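2-C-methyl-D-erythritol 4-phosphate cytidylyltransferase (Neisseria gonorrhoeae, PDB 1VGW) probably catalyses the transfer of CMP from CTP to 2-C-methyl-D-erythritol 4-phosphate, releasing diphosphate, in the non-mevalonate route to isoprenoids. Local coordinates at residues 5-10 / 49-54; 35-40 / 110-115; 139-144 / 162-167. One frame throughout, in Å; residues are numbered along the deposited sequence.

Interaction 1 of 3, residues 5-10 / 49-54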
loop_
_atom_site.group_PDB
_atom_site.type_symbol
_atom_site.label_atom_id
_atom_site.label_comp_id
_atom_site.label_asym_id
_atom_site.label_seq_id
_atom_site.Cartn_x
_atom_site.Cartn_y
_atom_site.Cartn_z
ATOM N N ARG B 5 -21.764 -2.446 -26.857
ATOM C CA ARG B 5 -21.725 -1.475 -25.746
ATOM C C ARG B 5 -20.290 -0.899 -25.708
ATOM O O ARG B 5 -19.329 -1.645 -25.902
ATOM C CB ARG B 5 -22.072 -2.203 -24.427
ATOM C CG ARG B 5 -23.517 -1.959 -23.991
ATOM C CD ARG B 5 -23.993 -2.713 -22.763
ATOM N NE ARG B 5 -23.757 -4.141 -22.844
ATOM C CZ ARG B 5 -22.831 -4.863 -22.273
ATOM N NH1 ARG B 5 -21.965 -4.273 -21.450
ATOM N NH2 ARG B 5 -22.711 -6.162 -22.474
ATOM N N LYS B 6 -20.144 0.412 -25.563
ATOM C CA LYS B 6 -18.850 1.060 -25.587
ATOM C C LYS B 6 -18.128 1.186 -24.252
ATOM O O LYS B 6 -18.738 1.317 -23.184
ATOM C CB LYS B 6 -18.998 2.487 -26.160
ATOM C CG LYS B 6 -19.352 2.522 -27.639
ATOM C CD LYS B 6 -19.772 3.973 -27.957
ATOM C CE LYS B 6 -20.424 4.084 -29.330
ATOM N NZ LYS B 6 -21.254 5.354 -29.388
ATOM N N ASN B 7 -16.797 1.295 -24.373
ATOM C CA ASN B 7 -15.913 1.490 -23.204
ATOM C C ASN B 7 -15.218 2.850 -23.327
ATOM O O ASN B 7 -14.386 2.996 -24.252
ATOM C CB ASN B 7 -14.873 0.378 -23.189
ATOM C CG ASN B 7 -15.492 -0.918 -22.695
ATOM O OD1 ASN B 7 -16.151 -0.895 -21.647
ATOM N ND2 ASN B 7 -15.254 -1.990 -23.418
ATOM N N ILE B 8 -15.595 3.804 -22.492
ATOM C CA ILE B 8 -15.037 5.149 -22.547
ATOM C C ILE B 8 -14.230 5.567 -21.320
ATOM O O ILE B 8 -14.761 5.663 -20.195
ATOM C CB ILE B 8 -16.175 6.177 -22.750
ATOM C CG1 ILE B 8 -17.027 5.815 -23.991
ATOM C CG2 ILE B 8 -15.675 7.597 -22.886
ATOM C CD1 ILE B 8 -18.375 6.507 -23.958
ATOM N N ALA B 9 -12.953 5.903 -21.486
ATOM C CA ALA B 9 -12.116 6.347 -20.344
ATOM C C ALA B 9 -12.334 7.809 -20.013
ATOM O O ALA B 9 -12.417 8.659 -20.942
ATOM C CB ALA B 9 -10.635 6.130 -20.612
ATOM N N LEU B 10 -12.522 8.118 -18.729
ATOM C CA LEU B 10 -12.700 9.555 -18.353
ATOM C C LEU B 10 -11.648 9.875 -17.266
ATOM O O LEU B 10 -11.505 9.191 -16.243
ATOM C CB LEU B 10 -14.103 9.852 -17.904
ATOM C CG LEU B 10 -14.510 11.168 -17.324
ATOM C CD1 LEU B 10 -14.464 12.287 -18.367
ATOM C CD2 LEU B 10 -15.937 11.168 -16.723
ATOM N N ALA B 49 -9.791 -2.708 -26.343
ATOM C CA ALA B 49 -11.160 -2.654 -25.894
ATOM C C ALA B 49 -11.678 -1.288 -25.539
ATOM O O ALA B 49 -12.872 -1.197 -25.207
ATOM C CB ALA B 49 -11.325 -3.580 -24.662
ATOM N N VAL B 50 -10.863 -0.252 -25.544
ATOM C CA VAL B 50 -11.307 1.100 -25.168
ATOM C C VAL B 50 -11.664 1.802 -26.449
ATOM O O VAL B 50 -10.878 1.739 -27.387
ATOM C CB VAL B 50 -10.200 1.834 -24.386
ATOM C CG1 VAL B 50 -10.478 3.317 -24.139
ATOM C CG2 VAL B 50 -10.019 1.136 -23.041
ATOM N N ASP B 51 -12.799 2.451 -26.542
ATOM C CA ASP B 51 -13.236 3.051 -27.790
ATOM C C ASP B 51 -13.015 4.547 -27.850
ATOM O O ASP B 51 -13.115 5.149 -28.922
ATOM C CB ASP B 51 -14.774 2.766 -27.940
ATOM C CG ASP B 51 -15.050 1.286 -27.793
ATOM O OD1 ASP B 51 -14.518 0.490 -28.605
ATOM O OD2 ASP B 51 -15.705 0.871 -26.800
ATOM N N LEU B 52 -12.818 5.203 -26.709
ATOM C CA LEU B 52 -12.632 6.632 -26.663
ATOM C C LEU B 52 -11.985 6.999 -25.307
ATOM O O LEU B 52 -12.098 6.224 -24.335
ATOM C CB LEU B 52 -13.984 7.344 -26.798
ATOM C CG LEU B 52 -14.022 8.857 -26.795
ATOM C CD1 LEU B 52 -13.649 9.441 -28.162
ATOM C CD2 LEU B 52 -15.366 9.425 -26.388
ATOM N N THR B 53 -11.301 8.134 -25.305
ATOM C CA THR B 53 -10.634 8.650 -24.108
ATOM C C THR B 53 -10.866 10.148 -24.019
ATOM O O THR B 53 -10.793 10.878 -25.015
ATOM C CB THR B 53 -9.144 8.309 -24.115
ATOM O OG1 THR B 53 -8.997 6.886 -24.127
ATOM C CG2 THR B 53 -8.381 8.915 -22.969
ATOM N N VAL B 54 -11.326 10.605 -22.857
ATOM C CA VAL B 54 -11.578 12.017 -22.632
ATOM C C VAL B 54 -10.817 12.481 -21.362
ATOM O O VAL B 54 -10.699 11.666 -20.450
ATOM C CB VAL B 54 -13.062 12.319 -22.416
ATOM C CG1 VAL B 54 -13.342 13.809 -22.364
ATOM C CG2 VAL B 54 -13.910 11.692 -23.551
#

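Interaction 2 of 3, residues 35-40 / 110-115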
loop_
_atom_site.group_PDB
_atom_site.type_symbol
_atom_site.label_atom_id
_atom_site.label_comp_id
_atom_site.label_asym_id
_atom_site.label_seq_id
_atom_site.Cartn_x
_atom_site.Cartn_y
_atom_site.Cartn_z
ATOM N N THR B 35 5.100 13.567 -19.910
ATOM C CA THR B 35 4.503 13.945 -18.637
ATOM C C THR B 35 3.766 12.714 -18.075
ATOM O O THR B 35 3.618 11.714 -18.780
ATOM C CB THR B 35 3.517 15.109 -18.770
ATOM O OG1 THR B 35 2.697 14.939 -19.944
ATOM C CG2 THR B 35 4.260 16.436 -18.872
ATOM N N VAL B 36 3.343 12.794 -16.817
ATOM C CA VAL B 36 2.591 11.706 -16.178
ATOM C C VAL B 36 1.285 11.504 -16.969
ATOM O O VAL B 36 0.944 10.410 -17.357
ATOM C CB VAL B 36 2.238 12.010 -14.718
ATOM C CG1 VAL B 36 1.736 10.783 -13.968
ATOM C CG2 VAL B 36 3.427 12.625 -13.982
ATOM N N LEU B 37 0.607 12.603 -17.287
ATOM C CA LEU B 37 -0.608 12.543 -18.053
ATOM C C LEU B 37 -0.426 11.826 -19.391
ATOM O O LEU B 37 -1.105 10.822 -19.632
ATOM C CB LEU B 37 -1.246 13.915 -18.298
ATOM C CG LEU B 37 -2.689 13.795 -18.856
ATOM C CD1 LEU B 37 -3.531 12.948 -17.906
ATOM C CD2 LEU B 37 -3.327 15.162 -19.006
ATOM N N GLU B 38 0.594 12.229 -20.163
ATOM C CA GLU B 38 0.848 11.594 -21.453
ATOM C C GLU B 38 1.123 10.110 -21.283
ATOM O O GLU B 38 0.841 9.325 -22.171
ATOM C CB GLU B 38 1.998 12.253 -22.188
ATOM C CG GLU B 38 1.661 13.561 -22.871
ATOM C CD GLU B 38 2.927 14.170 -23.489
ATOM O OE1 GLU B 38 3.316 13.773 -24.595
ATOM O OE2 GLU B 38 3.522 15.037 -22.804
ATOM N N HIS B 39 1.726 9.739 -20.156
ATOM C CA HIS B 39 1.961 8.338 -19.863
ATOM C C HIS B 39 0.608 7.624 -19.639
ATOM O O HIS B 39 0.477 6.474 -20.040
ATOM C CB HIS B 39 2.787 8.146 -18.606
ATOM C CG HIS B 39 4.261 8.239 -18.828
ATOM N ND1 HIS B 39 4.962 7.251 -19.494
ATOM C CD2 HIS B 39 5.157 9.190 -18.468
ATOM C CE1 HIS B 39 6.241 7.597 -19.528
ATOM N NE2 HIS B 39 6.380 8.759 -18.916
ATOM N N VAL B 40 -0.301 8.295 -18.924
ATOM C CA VAL B 40 -1.607 7.707 -18.655
ATOM C C VAL B 40 -2.452 7.562 -19.938
ATOM O O VAL B 40 -3.111 6.538 -20.122
ATOM C CB VAL B 40 -2.418 8.437 -17.583
ATOM C CG1 VAL B 40 -3.896 7.958 -17.625
ATOM C CG2 VAL B 40 -1.916 8.079 -16.186
ATOM N N HIS B 110 -10.611 7.284 -14.228
ATOM C CA HIS B 110 -9.243 7.002 -13.776
ATOM C C HIS B 110 -8.464 8.231 -13.301
ATOM O O HIS B 110 -8.557 9.260 -13.951
ATOM C CB HIS B 110 -8.431 6.390 -14.922
ATOM C CG HIS B 110 -7.131 5.786 -14.512
ATOM N ND1 HIS B 110 -7.041 4.692 -13.687
ATOM C CD2 HIS B 110 -5.853 6.122 -14.822
ATOM C CE1 HIS B 110 -5.748 4.373 -13.495
ATOM N NE2 HIS B 110 -5.027 5.232 -14.190
ATOM N N ASP B 111 -7.716 8.081 -12.215
ATOM C CA ASP B 111 -6.873 9.213 -11.696
ATOM C C ASP B 111 -5.753 9.597 -12.685
ATOM O O ASP B 111 -5.060 8.714 -13.190
ATOM C CB ASP B 111 -6.180 8.725 -10.433
ATOM C CG ASP B 111 -7.041 8.619 -9.204
ATOM O OD1 ASP B 111 -6.818 7.654 -8.435
ATOM O OD2 ASP B 111 -7.926 9.448 -8.983
ATOM N N ALA B 112 -5.553 10.852 -12.984
ATOM C CA ALA B 112 -4.480 11.367 -13.822
ATOM C C ALA B 112 -3.075 11.014 -13.333
ATOM O O ALA B 112 -2.112 10.946 -14.109
ATOM C CB ALA B 112 -4.545 12.919 -13.829
ATOM N N ALA B 113 -2.877 10.747 -12.046
ATOM C CA ALA B 113 -1.592 10.384 -11.527
ATOM C C ALA B 113 -1.347 8.904 -11.372
ATOM O O ALA B 113 -0.306 8.587 -10.754
ATOM C CB ALA B 113 -1.338 11.080 -10.181
ATOM N N ARG B 114 -2.213 8.013 -11.785
ATOM C CA ARG B 114 -1.931 6.558 -11.645
ATOM C C ARG B 114 -1.447 6.121 -13.040
ATOM O O ARG B 114 -2.176 5.547 -13.858
ATOM C CB ARG B 114 -3.097 5.771 -11.139
ATOM C CG ARG B 114 -3.470 5.843 -9.676
ATOM C CD ARG B 114 -4.602 4.908 -9.286
ATOM N NE ARG B 114 -5.238 5.267 -8.027
ATOM C CZ ARG B 114 -4.944 4.741 -6.834
ATOM N NH1 ARG B 114 -4.011 3.812 -6.687
ATOM N NH2 ARG B 114 -5.612 5.119 -5.748
ATOM N N CYS B 115 -0.132 6.360 -13.267
ATOM C CA CYS B 115 0.456 6.126 -14.556
ATOM C C CYS B 115 1.108 4.801 -14.771
ATOM O O CYS B 115 1.742 4.613 -15.831
ATOM C CB CYS B 115 1.399 7.265 -14.985
ATOM S SG CYS B 115 2.814 7.572 -13.863
#

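Interaction 3 of 3, residues 139-144 / 162-167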
loop_
_atom_site.group_PDB
_atom_site.type_symbol
_atom_site.label_atom_id
_atom_site.label_comp_id
_atom_site.label_asym_id
_atom_site.label_seq_id
_atom_site.Cartn_x
_atom_site.Cartn_y
_atom_site.Cartn_z
ATOM N N ALA B 139 -9.085 -3.121 -7.052
ATOM C CA ALA B 139 -8.794 -2.929 -5.598
ATOM C C ALA B 139 -7.879 -4.063 -5.133
ATOM O O ALA B 139 -7.712 -5.036 -5.918
ATOM C CB ALA B 139 -10.094 -2.894 -4.839
ATOM N N VAL B 140 -7.194 -3.896 -4.031
ATOM C CA VAL B 140 -6.315 -4.915 -3.457
ATOM C C VAL B 140 -6.639 -5.158 -1.982
ATOM O O VAL B 140 -6.919 -4.231 -1.206
ATOM C CB VAL B 140 -4.814 -4.557 -3.580
ATOM C CG1 VAL B 140 -4.415 -4.344 -5.045
ATOM C CG2 VAL B 140 -4.421 -3.351 -2.755
ATOM N N PRO B 141 -6.551 -6.393 -1.515
ATOM C CA PRO B 141 -6.859 -6.689 -0.123
ATOM C C PRO B 141 -5.900 -6.010 0.825
ATOM O O PRO B 141 -4.734 -5.820 0.441
ATOM C CB PRO B 141 -6.756 -8.208 -0.036
ATOM C CG PRO B 141 -6.825 -8.699 -1.438
ATOM C CD PRO B 141 -6.193 -7.601 -2.271
ATOM N N VAL B 142 -6.381 -5.571 1.988
ATOM C CA VAL B 142 -5.514 -4.946 2.999
ATOM C C VAL B 142 -4.662 -6.030 3.647
ATOM O O VAL B 142 -5.212 -6.888 4.312
ATOM C CB VAL B 142 -6.350 -4.274 4.096
ATOM C CG1 VAL B 142 -5.429 -3.762 5.225
ATOM C CG2 VAL B 142 -7.140 -3.093 3.522
ATOM N N ALA B 143 -3.372 -6.085 3.388
ATOM C CA ALA B 143 -2.532 -7.124 3.949
ATOM C C ALA B 143 -1.920 -6.858 5.318
ATOM O O ALA B 143 -1.647 -7.855 5.999
ATOM C CB ALA B 143 -1.425 -7.469 2.931
ATOM N N ASP B 144 -1.682 -5.645 5.750
ATOM C CA ASP B 144 -1.071 -5.343 7.054
ATOM C C ASP B 144 -2.089 -5.070 8.153
ATOM O O ASP B 144 -3.164 -4.519 7.881
ATOM C CB ASP B 144 -0.211 -4.053 6.899
ATOM C CG ASP B 144 1.040 -4.234 6.075
ATOM O OD1 ASP B 144 1.474 -3.237 5.444
ATOM O OD2 ASP B 144 1.604 -5.363 6.046
ATOM N N GLY B 162 -11.589 -9.431 5.442
ATOM C CA GLY B 162 -12.411 -9.036 4.334
ATOM C C GLY B 162 -12.269 -7.607 3.866
ATOM O O GLY B 162 -13.122 -7.206 3.029
ATOM N N LEU B 163 -11.263 -6.827 4.244
ATOM C CA LEU B 163 -11.109 -5.450 3.830
ATOM C C LEU B 163 -10.172 -5.280 2.626
ATOM O O LEU B 163 -9.302 -6.127 2.402
ATOM C CB LEU B 163 -10.630 -4.517 4.941
ATOM C CG LEU B 163 -11.431 -4.420 6.232
ATOM C CD1 LEU B 163 -11.066 -3.157 7.020
ATOM C CD2 LEU B 163 -12.956 -4.427 5.936
ATOM N N TRP B 164 -10.495 -4.290 1.773
ATOM C CA TRP B 164 -9.806 -3.983 0.540
ATOM C C TRP B 164 -9.491 -2.495 0.361
ATOM O O TRP B 164 -10.266 -1.613 0.738
ATOM C CB TRP B 164 -10.708 -4.382 -0.693
ATOM C CG TRP B 164 -10.961 -5.845 -0.788
ATOM C CD1 TRP B 164 -11.725 -6.603 0.073
ATOM C CD2 TRP B 164 -10.504 -6.774 -1.782
ATOM N NE1 TRP B 164 -11.656 -7.918 -0.252
ATOM C CE2 TRP B 164 -10.941 -8.059 -1.401
ATOM C CE3 TRP B 164 -9.706 -6.656 -2.909
ATOM C CZ2 TRP B 164 -10.636 -9.212 -2.119
ATOM C CZ3 TRP B 164 -9.414 -7.798 -3.650
ATOM C CH2 TRP B 164 -9.884 -9.063 -3.256
ATOM N N GLN B 165 -8.433 -2.158 -0.378
ATOM C CA GLN B 165 -8.118 -0.768 -0.667
ATOM C C GLN B 165 -8.506 -0.463 -2.120
ATOM O O GLN B 165 -8.027 -1.147 -3.013
ATOM C CB GLN B 165 -6.617 -0.491 -0.519
ATOM C CG GLN B 165 -6.041 -0.892 0.814
ATOM C CD GLN B 165 -4.563 -1.251 0.700
ATOM O OE1 GLN B 165 -3.707 -0.375 0.631
ATOM N NE2 GLN B 165 -4.302 -2.555 0.669
ATOM N N ALA B 166 -9.314 0.563 -2.337
ATOM C CA ALA B 166 -9.757 0.906 -3.665
ATOM C C ALA B 166 -8.678 1.582 -4.498
ATOM O O ALA B 166 -7.868 2.377 -3.972
ATOM C CB ALA B 166 -10.976 1.825 -3.525
ATOM N N GLN B 167 -8.613 1.287 -5.770
ATOM C CA GLN B 167 -7.746 1.904 -6.763
ATOM C C GLN B 167 -8.669 2.457 -7.863
ATOM O O GLN B 167 -9.844 2.749 -7.535
ATOM C CB GLN B 167 -6.766 0.916 -7.368
ATOM C CG GLN B 167 -5.805 0.292 -6.382
ATOM C CD GLN B 167 -4.731 -0.570 -6.999
ATOM O OE1 GLN B 167 -4.965 -1.335 -7.959
ATOM N NE2 GLN B 167 -3.518 -0.468 -6.434
#

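Interaction 1 of 3, residues 5-10 / 49-54
Asn7 to Leu10 and Leu52 to Val54 are neighbouring parallel strands of a beta-alpha-beta crossover in the nucleotide-binding sheet, with helix 36-45 lying between them in the chain. The regular part of the ladder is short. Ala9 N donates to Leu52 O over 3.0 Å, and Ala9 O takes Val54 N at 2.9 Å, so Ala9 uses both its backbone groups on the same neighbour. Ahead of these bonds, at residues 49-51, side chains take over part of the pairing. Asp51 holds Asn7 by two bonds, one to its O and one to its N: the backbone N of Asp51 gives a bond to Asn7 O (2.8 Å), while its carboxylate oxygen OD2 receives Asn7 N at 2.7 Å, the N-H pointing almost straight at it (170°). This is possible because CG of Asp51 stands beside its own backbone N (chi1 -53°), which brings the acceptor next to the donor. Asn7 answers with its amide, ND2 reaching Ala49 O at 3.1 Å on a more bent path, and its OD1 has a weak bond to Asn106 on the adjoining strand. Small polar residues thus suit this end of the sheet, whereas further in the side chains are apolar or compact. Ala9 and Thr53 face helix 36-45, where the small methyl of Ala9 touches Phe44, which suits a close approach of the helix. Ile8, Leu10, Leu52 and Val54 line the other face, on which Leu95 and Val92 of helix 84-98 pack. There Leu10 sends CD1 to Val54 CB, 4.3 Å away. Ile8 and Leu52 run side by side in the same direction, their branches meeting as Ile8 CG2 against Leu52 CD2 at 4.0 Å.

Interaction 2 of 3, residues 35-40 / 110-115
His110 meets Val40 where the loop after strand 106-109 folds into a type I beta turn, Asp111 to Arg114, against the start of helix 36-45. The imidazole presents its edge: Val40 CG1 lies near the ring plane, 3.9 Å from His110 CD2. The ring is held by NE2, which donates in its own plane to a lone pair of Arg114 O (2.9 Å), a bond that ties the residue before the turn to its last residue. Asp111 turns from the helix and forms a salt bridge with Arg114 NE, met by the anti lone pair of OD1 at 2.9 Å; its OD2 makes a second salt bridge, to Arg84. Next, Ala112 brings only a methyl, small enough to let the backbone come near the helix; Leu37 CD1 touches its CB at 4.2 Å, and Ala112 O is covered by Val40 CG2. Ala113 gives its CA to Val36 CG1. Arg114 leads away from the helix, its side chain about 4 Å from that of Lys214, a residue predicted to position the substrate MEP, and its NH2 forms a salt bridge with Asp144 of the second subunit. Small and apolar, Cys115 packs on the helix surface formed by Val36, His39 and Val40. Its CB lies on Val40 CG2 at 3.6 Å. With chi1 at 60°, SG sits between backbone N and carbonyl carbon and reaches Val36 CG1 at 3.4 Å.

Interaction 3 of 3, residues 139-144 / 162-167
Val140 and Gln165 form the hydrogen-bonded pair of a short antiparallel ladder. Val140 N gives to Gln165 O at 3.0 Å, and Gln165 N returns to Val140 O at 2.7 Å in a nearly straight bond (173°). Ala139 with Ala166 and Pro141 with Trp164 are the flanking non-hydrogen-bonded pairs, and proline, which has no N-H to offer, fits such a place. The pairing carries on past the end of strand 139-141, since Val142 N donates to Leu163 O at 3.0 Å, arriving well above the carbonyl plane. A side chain adds one more polar link: Gln165 NE2 reaches Pro141 O in a weak, bent bond of 3.3 Å, with Val140 CG2 packed beside the same nitrogen. Beyond the ladder, Gln167 OE1 accepts from Asn212 ND2 and its NE2 donates to the backbone O of Asp209.

Ring packing is concentrated on Pro141. Its CG lies over one face of the indole, 3.6 Å from the centroid of the six-membered ring of Trp164 and 16° off the normal, a CH-pi contact. CG of Trp164 stands beside its own backbone N (chi1 -65°), which lays the indole along Pro141 with its face against the proline ring. Ala139 C lies at the rim of the indole, near its plane.

Purely apolar contacts complete the set. The side chains of Val142 and Gln165 cross at about a right angle, Val142 CG2 3.7 Å from Gln165 CG, and the same methyl meets Leu163 CB at 4.0 Å.

Leu163, Trp164 and Gln165 also pair antiparallel with a strand of the second subunit, and Val142 packs on Leu146 of that subunit. The arrangement is the root of the beta arm characteristic of IspD dimers, close to Arg160, predicted to position MEP.

Interaction 2 is the buried one, while interactions 1 and 3 are partly buried and lie on opposite sides of the chain's centre, although both belong to the same mixed sheet. Interaction 1 joins parallel strands, interaction 3 antiparallel ones that reach the subunit interface; both depend on backbone hydrogen bonds, whereas the helix and loop of interaction 2 meet chiefly by apolar packing, with no hydrogen bond between them. Helix 36-45, one side of interaction 2, connects the two strands of interaction 1, and Leu10 O probably accepts a bond from His110 N. Arg114 relates interaction 2 to interaction 3: it packs against Gln167 and Ala166 of its own chain.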